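Local coordinates for aluminum resistance protein (Clostridium novyi, PDB 3I16), which binds pyridoxal 5'-phosphate and is probably a carbon-sulfur lyase of the methionine gamma-lyase family, with a link to aluminium resistance, at residues 106-109 against 110-114; 197-200 against 201-205; 271-274 against 275-278. One frame throughout, in Å; residues are numbered along the deposited sequence.

Interaction 1. Residues 106-109 against 110-114. With EDO (1,2-ethanediol), chain S.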
loop_
_atom_site.group_PDB
_atom_site.type_symbol
_atom_site.label_atom_id
_atom_site.label_comp_id
_atom_site.label_asym_id
_atom_site.label_seq_id
_atom_site.Cartn_x
_atom_site.Cartn_y
_atom_site.Cartn_z
ATOM N N ALA B 106 -14.266 0.291 -23.133
ATOM C CA ALA B 106 -13.551 -0.945 -23.388
ATOM C C ALA B 106 -14.535 -2.010 -23.918
ATOM O O ALA B 106 -14.177 -2.770 -24.819
ATOM C CB ALA B 106 -12.825 -1.435 -22.151
ATOM N N ALA B 107 -15.749 -2.065 -23.352
ATOM C CA ALA B 107 -16.796 -2.979 -23.819
ATOM C C ALA B 107 -17.119 -2.768 -25.303
ATOM O O ALA B 107 -17.202 -3.733 -26.082
ATOM C CB ALA B 107 -18.091 -2.803 -22.988
ATOM N N LEU B 108 -17.292 -1.510 -25.678
ATOM C CA LEU B 108 -17.670 -1.152 -27.033
ATOM C C LEU B 108 -16.527 -1.397 -28.030
ATOM O O LEU B 108 -16.700 -2.118 -29.014
ATOM C CB LEU B 108 -18.153 0.304 -27.069
ATOM C CG LEU B 108 -19.422 0.600 -26.256
ATOM C CD1 LEU B 108 -19.671 2.115 -26.177
ATOM C CD2 LEU B 108 -20.659 -0.134 -26.803
ATOM N N PHE B 109 -15.368 -0.805 -27.790
ATOM C CA PHE B 109 -14.219 -1.055 -28.666
ATOM C C PHE B 109 -13.868 -2.539 -28.696
ATOM O O PHE B 109 -13.443 -3.065 -29.731
ATOM C CB PHE B 109 -12.977 -0.278 -28.242
ATOM C CG PHE B 109 -12.950 1.161 -28.711
ATOM C CD1 PHE B 109 -12.561 1.483 -29.995
ATOM C CD2 PHE B 109 -13.256 2.189 -27.836
ATOM C CE1 PHE B 109 -12.498 2.798 -30.407
ATOM C CE2 PHE B 109 -13.204 3.499 -28.242
ATOM C CZ PHE B 109 -12.836 3.804 -29.525
ATOM N N GLY B 110 -14.031 -3.209 -27.558
ATOM C CA GLY B 110 -13.715 -4.627 -27.482
ATOM C C GLY B 110 -14.634 -5.478 -28.347
ATOM O O GLY B 110 -14.175 -6.427 -29.006
ATOM N N ASN B 111 -15.915 -5.109 -28.386
ATOM C CA ASN B 111 -16.912 -5.904 -29.100
ATOM C C ASN B 111 -17.382 -5.433 -30.478
ATOM O O ASN B 111 -18.190 -6.130 -31.098
ATOM C CB ASN B 111 -18.111 -6.181 -28.170
ATOM C CG ASN B 111 -17.751 -7.142 -27.046
ATOM O OD1 ASN B 111 -17.876 -8.360 -27.206
ATOM N ND2 ASN B 111 -17.233 -6.608 -25.931
ATOM N N LEU B 112 -16.857 -4.307 -30.977
ATOM C CA LEU B 112 -17.260 -3.771 -32.289
ATOM C C LEU B 112 -16.054 -3.718 -33.229
ATOM O O LEU B 112 -14.926 -3.538 -32.786
ATOM C CB LEU B 112 -17.893 -2.379 -32.139
ATOM C CG LEU B 112 -19.276 -2.320 -31.484
ATOM C CD1 LEU B 112 -19.520 -0.913 -30.941
ATOM C CD2 LEU B 112 -20.413 -2.770 -32.462
ATOM N N ARG B 113 -16.317 -3.928 -34.517
ATOM C CA ARG B 113 -15.299 -3.943 -35.565
ATOM C C ARG B 113 -15.748 -3.078 -36.730
ATOM O O ARG B 113 -16.954 -2.797 -36.877
ATOM C CB ARG B 113 -15.062 -5.377 -36.046
ATOM C CG ARG B 113 -14.610 -6.346 -34.951
ATOM C CD ARG B 113 -13.131 -6.079 -34.558
ATOM N NE ARG B 113 -12.728 -7.020 -33.527
ATOM C CZ ARG B 113 -12.813 -6.840 -32.212
ATOM N NH1 ARG B 113 -13.243 -5.688 -31.672
ATOM N NH2 ARG B 113 -12.425 -7.833 -31.417
ATOM N N PRO B 114 -14.796 -2.652 -37.579
ATOM C CA PRO B 114 -15.210 -1.804 -38.690
ATOM C C PRO B 114 -16.388 -2.384 -39.473
ATOM O O PRO B 114 -16.440 -3.585 -39.725
ATOM C CB PRO B 114 -13.956 -1.703 -39.548
ATOM C CG PRO B 114 -12.823 -1.896 -38.581
ATOM C CD PRO B 114 -13.336 -2.847 -37.542
HETATM C C1 EDO S . -8.739 -4.591 -28.999
HETATM O O1 EDO S . -7.827 -3.939 -29.885
HETATM C C2 EDO S . -10.188 -4.461 -29.466
HETATM O O2 EDO S . -10.765 -3.157 -29.257
#
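Gly110 N bonds to Ala106 O at 2.8 Å in the last turn of helix 100-111, whose other end carries Gly100 and Thr101, which bind pyridoxal 5'-phosphate. Beside it, Phe109 O accepts a hydrogen bond from O2 of a 1,2-ethanediol. Asn111 then grips Ala107 O twice. Its backbone N gives one bond (3.0 Å to Ala107 O) from a position tilted off the carbonyl plane, while Asn111 ND2 reaches Ala107 O at 2.9 Å in that plane, on a lone pair, with a nearly straight N-H (166°). Chi1 of -70° sets CG beside the backbone N, which lets the amide fold back over the turn. Leu112, where the chain leaves helical angles, makes a weak bond from N to Leu108 O and lays CD1 at 4.3 Å from Leu108 CB; both leucines lie against Leu179 of strand 177-183. Arg113, bent at chi2, curls its guanidinium back to the helix end. Its NH1 stands above both carbonyl planes to bond Gly110 O at 2.9 Å and Leu112 O at 2.9 Å, while NH2 bonds Asn140 O of the second subunit. The positive guanidinium probably offsets the negative, C-terminal end of the helix dipole.

Interaction 2. Residues 197-200 against 201-205. With EDO (1,2-ethanediol), chain N.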
loop_
_atom_site.group_PDB
_atom_site.type_symbol
_atom_site.label_atom_id
_atom_site.label_comp_id
_atom_site.label_asym_id
_atom_site.label_seq_id
_atom_site.Cartn_x
_atom_site.Cartn_y
_atom_site.Cartn_z
ATOM N N GLU B 197 -37.394 -5.063 -15.446
ATOM C CA GLU B 197 -38.446 -5.519 -16.374
ATOM C C GLU B 197 -38.399 -4.771 -17.707
ATOM O O GLU B 197 -38.692 -5.359 -18.752
ATOM C CB GLU B 197 -39.857 -5.431 -15.765
ATOM C CG GLU B 197 -40.370 -4.003 -15.562
ATOM C CD GLU B 197 -41.813 -3.923 -15.094
ATOM O OE1 GLU B 197 -42.317 -4.894 -14.495
ATOM O OE2 GLU B 197 -42.439 -2.859 -15.326
ATOM N N ASP B 198 -38.046 -3.481 -17.672
ATOM C CA ASP B 198 -37.910 -2.678 -18.900
ATOM C C ASP B 198 -36.701 -3.176 -19.683
ATOM O O ASP B 198 -36.721 -3.230 -20.900
ATOM C CB ASP B 198 -37.700 -1.188 -18.598
ATOM C CG ASP B 198 -38.853 -0.550 -17.777
ATOM O OD1 ASP B 198 -40.030 -0.793 -18.070
ATOM O OD2 ASP B 198 -38.557 0.231 -16.844
ATOM N N ILE B 199 -35.633 -3.525 -18.974
ATOM C CA ILE B 199 -34.434 -4.032 -19.615
ATOM C C ILE B 199 -34.744 -5.368 -20.279
ATOM O O ILE B 199 -34.351 -5.590 -21.423
ATOM C CB ILE B 199 -33.254 -4.147 -18.631
ATOM C CG1 ILE B 199 -32.795 -2.737 -18.230
ATOM C CG2 ILE B 199 -32.101 -4.939 -19.285
ATOM C CD1 ILE B 199 -31.824 -2.653 -17.038
ATOM N N LYS B 200 -35.483 -6.234 -19.582
ATOM C CA LYS B 200 -35.902 -7.505 -20.146
ATOM C C LYS B 200 -36.723 -7.283 -21.422
ATOM O O LYS B 200 -36.512 -7.958 -22.416
ATOM C CB LYS B 200 -36.758 -8.308 -19.159
ATOM C CG LYS B 200 -37.152 -9.710 -19.682
ATOM C CD LYS B 200 -37.998 -10.472 -18.683
ATOM C CE LYS B 200 -38.160 -11.955 -19.084
ATOM N NZ LYS B 200 -38.671 -12.159 -20.456
ATOM N N SER B 201 -37.658 -6.347 -21.399
ATOM C CA SER B 201 -38.490 -6.132 -22.584
ATOM C C SER B 201 -37.633 -5.710 -23.788
ATOM O O SER B 201 -37.909 -6.128 -24.886
ATOM C CB SER B 201 -39.626 -5.130 -22.312
ATOM O OG SER B 201 -39.099 -3.828 -22.238
ATOM N N ILE B 202 -36.580 -4.915 -23.575
ATOM C CA ILE B 202 -35.678 -4.525 -24.668
ATOM C C ILE B 202 -34.885 -5.744 -25.174
ATOM O O ILE B 202 -34.820 -6.015 -26.384
ATOM C CB ILE B 202 -34.689 -3.391 -24.261
ATOM C CG1 ILE B 202 -35.435 -2.077 -23.941
ATOM C CG2 ILE B 202 -33.656 -3.185 -25.360
ATOM C CD1 ILE B 202 -34.548 -1.000 -23.243
ATOM N N VAL B 203 -34.305 -6.499 -24.256
ATOM C CA VAL B 203 -33.535 -7.684 -24.668
ATOM C C VAL B 203 -34.402 -8.644 -25.474
ATOM O O VAL B 203 -34.025 -9.017 -26.610
ATOM C CB VAL B 203 -32.865 -8.377 -23.487
ATOM C CG1 VAL B 203 -32.152 -9.644 -23.942
ATOM C CG2 VAL B 203 -31.897 -7.413 -22.836
ATOM N N ASP B 204 -35.572 -9.008 -24.940
ATOM C CA ASP B 204 -36.483 -9.906 -25.675
ATOM C C ASP B 204 -36.844 -9.381 -27.068
ATOM O O ASP B 204 -36.900 -10.132 -28.038
ATOM C CB ASP B 204 -37.764 -10.172 -24.876
ATOM C CG ASP B 204 -37.507 -10.974 -23.634
ATOM O OD1 ASP B 204 -36.388 -11.488 -23.489
ATOM O OD2 ASP B 204 -38.418 -11.096 -22.802
ATOM N N CYS B 205 -37.071 -8.085 -27.161
ATOM C CA CYS B 205 -37.399 -7.464 -28.427
ATOM C C CYS B 205 -36.241 -7.562 -29.443
ATOM O O CYS B 205 -36.437 -7.938 -30.616
ATOM C CB CYS B 205 -37.758 -6.006 -28.146
ATOM S SG CYS B 205 -38.031 -4.999 -29.566
HETATM C C1 EDO N . -38.680 3.665 -17.074
HETATM O O1 EDO N . -39.805 4.496 -17.365
HETATM C C2 EDO N . -38.878 3.057 -15.696
HETATM O O2 EDO N . -40.032 2.216 -15.675
#
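Residues 197-205 form an uninterrupted run of helix 196-209 in which Ser201, Ile202, Val203 and Asp204 bond back through N to the carbonyl O four residues earlier. The last two bonds are nearly linear: Val203 N meets Ile199 O at 3.0 Å and Asp204 N meets Lys200 O at 2.9 Å, each donor nearly along the C=O axis. Asp198 O carries a second load, taking Ile202 N at 3.2 Å and Ser201 OG at 2.8 Å from the same face of its plane. Ser201 can do this because chi1 of 74° places OG between its own N and carbonyl carbon, turned back towards the preceding turn. The helix is the crossover of a beta-alpha-beta unit between strands 177-183 and 214-218 of the mixed sheet. Its buried side bears Ile199, whose CG2 lies 4.3 Å from Val203 CG2, and Ile202, which rests on Pro162 and Leu194. On the solvent side Lys200 runs out extended, then bends at its last torsion, and crosses Asp204 obliquely. NZ approaches the syn lone pair of Asp204 OD2 at 2.6 Å, a short salt bridge one turn apart. Near the start of the helix, Asp198 OD2 accepts Leu195 N and the O2 hydroxyl of a 1,2-ethanediol, whose bond to Asp198 OD2 is 2.7 Å long.

Interaction 3. Residues 271-274 against 275-278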
loop_
_atom_site.group_PDB
_atom_site.type_symbol
_atom_site.label_atom_id
_atom_site.label_comp_id
_atom_site.label_asym_id
_atom_site.label_seq_id
_atom_site.Cartn_x
_atom_site.Cartn_y
_atom_site.Cartn_z
ATOM N N LEU B 271 -8.773 -3.450 -22.918
ATOM C CA LEU B 271 -8.208 -2.964 -21.659
ATOM C C LEU B 271 -6.675 -3.049 -21.710
ATOM O O LEU B 271 -6.021 -2.136 -21.231
ATOM C CB LEU B 271 -8.741 -3.730 -20.447
ATOM C CG LEU B 271 -8.089 -3.382 -19.095
ATOM C CD1 LEU B 271 -8.308 -1.918 -18.652
ATOM C CD2 LEU B 271 -8.592 -4.353 -18.025
ATOM N N THR B 272 -6.128 -4.142 -22.277
ATOM C CA THR B 272 -4.696 -4.272 -22.478
ATOM C C THR B 272 -4.480 -4.320 -24.007
ATOM O O THR B 272 -4.736 -3.318 -24.697
ATOM C CB THR B 272 -4.080 -5.483 -21.702
ATOM O OG1 THR B 272 -4.560 -6.727 -22.249
ATOM C CG2 THR B 272 -4.425 -5.382 -20.213
ATOM N N VAL B 273 -4.032 -5.469 -24.521
ATOM C CA VAL B 273 -3.826 -5.674 -25.936
ATOM C C VAL B 273 -4.188 -7.116 -26.334
ATOM O O VAL B 273 -4.207 -8.028 -25.489
ATOM C CB VAL B 273 -2.362 -5.437 -26.329
ATOM C CG1 VAL B 273 -1.988 -3.937 -26.266
ATOM C CG2 VAL B 273 -1.443 -6.288 -25.443
ATOM N N PRO B 274 -4.466 -7.329 -27.626
ATOM C CA PRO B 274 -4.641 -8.683 -28.140
ATOM C C PRO B 274 -3.454 -9.571 -27.765
ATOM O O PRO B 274 -2.290 -9.135 -27.845
ATOM C CB PRO B 274 -4.685 -8.459 -29.647
ATOM C CG PRO B 274 -5.408 -7.132 -29.773
ATOM C CD PRO B 274 -4.903 -6.317 -28.612
ATOM N N GLY B 275 -3.763 -10.783 -27.297
ATOM C CA GLY B 275 -2.744 -11.747 -26.922
ATOM C C GLY B 275 -2.355 -11.679 -25.478
ATOM O O GLY B 275 -1.663 -12.566 -25.006
ATOM N N ILE B 276 -2.753 -10.611 -24.778
ATOM C CA ILE B 276 -2.515 -10.469 -23.332
ATOM C C ILE B 276 -3.874 -10.515 -22.599
ATOM O O ILE B 276 -4.099 -11.356 -21.728
ATOM C CB ILE B 276 -1.790 -9.147 -22.968
ATOM C CG1 ILE B 276 -0.432 -9.017 -23.699
ATOM C CG2 ILE B 276 -1.624 -9.025 -21.441
ATOM C CD1 ILE B 276 0.605 -10.128 -23.434
ATOM N N GLY B 277 -4.773 -9.597 -22.934
ATOM C CA GLY B 277 -6.088 -9.559 -22.299
ATOM C C GLY B 277 -5.936 -9.426 -20.799
ATOM O O GLY B 277 -5.097 -8.641 -20.323
ATOM N N GLY B 278 -6.684 -10.243 -20.053
ATOM C CA GLY B 278 -6.650 -10.202 -18.581
ATOM C C GLY B 278 -5.584 -11.034 -17.882
ATOM O O GLY B 278 -5.531 -11.047 -16.661
#
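The carbonyl of Val273 is the flat group round which the loop folds: Ile276 N stands above its plane, 35° out of it, while Gly277 N comes in nearly end-on to the oxygen. Ile276 N lies 3.0 Å from Val273 O, closing a type II beta turn with Pro274 and Gly275 at its corners; the positive phi of Gly275 (92°) belongs to the third position of such a turn. Gly277 N adds a second bond of 3.1 Å to Val273 O, and the one oxygen thus holds two successive amides. The turn follows helix 261-271, which Thr272 is the first residue to leave. Thr272 OG1 donates to Gly277 O at 2.8 Å, somewhat off that carbonyl's plane, and ties the returning arm of the loop to the residue just after the helix; its weak second partner is Ser268 O. This loop is buried in the contact with the second subunit, where Val273 lies on Gly105, Pro274 on Asp131 and Ile276 on Thr128, and Thr272 O takes a hydrogen bond from Arg270 of that chain. Val273 and Ile276 lie side by side and point the same way. Chi1 of -71° sets Val273 CG1 anti to the carbonyl carbon and leaves CG2 between N and that carbon, where it presses tightly on Ile276 CG1 at 3.4 Å.

How the interactions relate
Interactions 1 and 3 are buried and belong to the subunit contact, nearest atoms about 5 Å apart; interaction 2 is partly buried, touches no other protein chain, and lies about 32 Å, centre to centre, from interaction 3. Helix 261-271 joins the first and third: Ala106, Phe109 and Asn111 meet its side, and 271-278 form the loop leaving it. Across the interface Phe109 meets Pro274 of the second subunit. Both lie where a helix ends, held by side-chain donors on backbone carbonyls, an amide and a guanidinium in interaction 1, a hydroxyl in interaction 3. Interaction 2 lies mid-helix: a serine hydroxyl also bonds a carbonyl, but the helix runs on and its exposed side adds a salt bridge.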